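Local coordinates for protein HPV18 E7 (Human papillomavirus type 18, PDB 6IWD) that probably drives quiescent host cells into the cell cycle so that the virus can replicate its genome, here represented by its zinc-binding C-terminal domain, at residues 9-14 / 31-36. Sequence-based numbering, arbitrary orientation.
Sequences HTMLCM and DDLRAF
Leu33 projects from the helix toward the strand, between His9 and Met11, and gives one methyl to each. Its CD2 sits almost squarely over the His9 ring, 3.6 Å from the centroid and only 10° off the ring normal, a CH-pi contact in which the methyl lies over one face of the imidazole. The other branch, CD1, meets the Met11 sulfur, with Leu33 CD1 and Met11 SD 4.1 Å apart. With CG anti to the backbone N (chi1 171°), the leucine is carried off the helix and its fork opens onto both residues.

Met11 bends at chi2 and chi3 rather than extending, which sets SD beside Leu33 CD1 while CG meets the Phe36 ring. That CG packs obliquely, 3.9 Å from Phe36 CE2, while SD stands 5.4 Å from the ring centroid in a slanting Met-aromatic contact. Phe40, one turn on, touches Met11 as well and meets Phe36 edge-to-face. No hydrogen bond joins the two segments; apolar contacts and the imidazole face hold them together.

The axes of segments 9-14 and 31-36 run nearly parallel, 4° between their N-to-C directions, as a helix laid along one face of the antiparallel hairpin 7-14/21-28. Leu39 of the second E7 subunit packs on Phe36, placing this buried core beside the dimer interface of the beta-beta-alpha-beta-alpha zinc-binding domain of E7.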
loop_
_atom_site.group_PDB
_atom_site.type_symbol
_atom_site.label_atom_id
_atom_site.label_comp_id
_atom_site.label_asym_id
_atom_site.label_seq_id
_atom_site.Cartn_x
_atom_site.Cartn_y
_atom_site.Cartn_z
ATOM N N HIS B 9 -6.528 -15.075 -3.371
ATOM C CA HIS B 9 -5.630 -14.808 -4.485
ATOM C C HIS B 9 -4.278 -15.440 -4.200
ATOM O O HIS B 9 -3.869 -15.562 -3.042
ATOM C CB HIS B 9 -5.447 -13.306 -4.724
ATOM C CG HIS B 9 -6.724 -12.531 -4.695
ATOM N ND1 HIS B 9 -7.562 -12.439 -5.787
ATOM C CD2 HIS B 9 -7.309 -11.808 -3.709
ATOM C CE1 HIS B 9 -8.611 -11.700 -5.471
ATOM N NE2 HIS B 9 -8.482 -11.305 -4.218
ATOM N N THR B 10 -3.579 -15.842 -5.257
ATOM C CA THR B 10 -2.228 -16.367 -5.118
ATOM C C THR B 10 -1.244 -15.409 -5.773
ATOM O O THR B 10 -1.453 -14.979 -6.910
ATOM C CB THR B 10 -2.092 -17.764 -5.729
ATOM O OG1 THR B 10 -3.005 -18.653 -5.079
ATOM C CG2 THR B 10 -0.671 -18.296 -5.526
ATOM N N MET B 11 -0.184 -15.070 -5.047
ATOM C CA MET B 11 0.892 -14.225 -5.551
ATOM C C MET B 11 2.138 -15.079 -5.736
ATOM O O MET B 11 2.659 -15.637 -4.764
ATOM C CB MET B 11 1.186 -13.076 -4.590
ATOM C CG MET B 11 0.048 -12.091 -4.412
ATOM S SD MET B 11 -0.052 -10.909 -5.768
ATOM C CE MET B 11 1.613 -10.245 -5.762
ATOM N N LEU B 12 2.621 -15.171 -6.972
ATOM C CA LEU B 12 3.898 -15.813 -7.268
ATOM C C LEU B 12 4.993 -14.761 -7.343
ATOM O O LEU B 12 4.835 -13.740 -8.015
ATOM C CB LEU B 12 3.837 -16.591 -8.583
ATOM C CG LEU B 12 2.993 -17.865 -8.534
ATOM C CD1 LEU B 12 2.409 -18.173 -9.907
ATOM C CD2 LEU B 12 3.860 -19.015 -8.035
ATOM N N CYS B 13 6.087 -14.997 -6.633
ATOM C CA CYS B 13 7.214 -14.079 -6.669
ATOM C C CYS B 13 8.488 -14.895 -6.511
ATOM O O CYS B 13 8.448 -16.117 -6.347
ATOM C CB CYS B 13 7.080 -12.994 -5.592
ATOM S SG CYS B 13 6.925 -13.600 -3.862
ATOM N N MET B 14 9.622 -14.205 -6.564
ATOM C CA MET B 14 10.934 -14.821 -6.449
ATOM C C MET B 14 11.590 -14.386 -5.143
ATOM O O MET B 14 11.491 -13.220 -4.749
ATOM C CB MET B 14 11.814 -14.429 -7.643
ATOM C CG MET B 14 13.126 -15.201 -7.765
ATOM S SD MET B 14 14.284 -14.510 -8.996
ATOM C CE MET B 14 14.578 -12.886 -8.279
ATOM N N ASP B 31 -9.012 -3.882 -3.771
ATOM C CA ASP B 31 -8.143 -2.720 -3.587
ATOM C C ASP B 31 -6.888 -3.079 -2.802
ATOM O O ASP B 31 -5.796 -2.576 -3.106
ATOM C CB ASP B 31 -8.884 -1.589 -2.878
ATOM C CG ASP B 31 -9.907 -0.906 -3.763
ATOM O OD1 ASP B 31 -9.910 -1.144 -4.994
ATOM O OD2 ASP B 31 -10.707 -0.117 -3.215
ATOM N N ASP B 32 -7.019 -3.915 -1.768
ATOM C CA ASP B 32 -5.823 -4.267 -1.004
ATOM C C ASP B 32 -4.923 -5.209 -1.796
ATOM O O ASP B 32 -3.695 -5.169 -1.645
ATOM C CB ASP B 32 -6.203 -4.880 0.348
ATOM C CG ASP B 32 -6.737 -3.837 1.348
ATOM O OD1 ASP B 32 -6.348 -2.643 1.284
ATOM O OD2 ASP B 32 -7.555 -4.219 2.212
ATOM N N LEU B 33 -5.508 -6.033 -2.669
ATOM C CA LEU B 33 -4.697 -6.851 -3.561
ATOM C C LEU B 33 -3.866 -5.974 -4.491
ATOM O O LEU B 33 -2.667 -6.206 -4.670
ATOM C CB LEU B 33 -5.588 -7.809 -4.362
ATOM C CG LEU B 33 -4.822 -8.546 -5.472
ATOM C CD1 LEU B 33 -3.738 -9.436 -4.904
ATOM C CD2 LEU B 33 -5.761 -9.361 -6.357
ATOM N N ARG B 34 -4.491 -4.957 -5.100
ATOM C CA ARG B 34 -3.746 -4.065 -5.992
ATOM C C ARG B 34 -2.635 -3.349 -5.239
ATOM O O ARG B 34 -1.510 -3.223 -5.744
ATOM C CB ARG B 34 -4.686 -3.036 -6.627
ATOM C CG ARG B 34 -4.058 -2.273 -7.782
ATOM C CD ARG B 34 -3.945 -3.181 -8.982
ATOM N NE ARG B 34 -5.259 -3.369 -9.586
ATOM C CZ ARG B 34 -5.653 -4.458 -10.240
ATOM N NH1 ARG B 34 -4.857 -5.513 -10.367
ATOM N NH2 ARG B 34 -6.873 -4.494 -10.738
ATOM N N ALA B 35 -2.935 -2.877 -4.024
ATOM C CA ALA B 35 -1.925 -2.192 -3.224
ATOM C C ALA B 35 -0.743 -3.105 -2.921
ATOM O O ALA B 35 0.413 -2.665 -2.929
ATOM C CB ALA B 35 -2.559 -1.672 -1.933
ATOM N N PHE B 36 -1.023 -4.381 -2.636
ATOM C CA PHE B 36 0.017 -5.372 -2.377
ATOM C C PHE B 36 0.856 -5.633 -3.628
ATOM O O PHE B 36 2.092 -5.671 -3.560
ATOM C CB PHE B 36 -0.656 -6.654 -1.871
ATOM C CG PHE B 36 0.293 -7.739 -1.409
ATOM C CD1 PHE B 36 1.449 -7.443 -0.709
ATOM C CD2 PHE B 36 -0.031 -9.075 -1.618
ATOM C CE1 PHE B 36 2.305 -8.467 -0.277
ATOM C CE2 PHE B 36 0.811 -10.095 -1.179
ATOM C CZ PHE B 36 1.972 -9.792 -0.507
#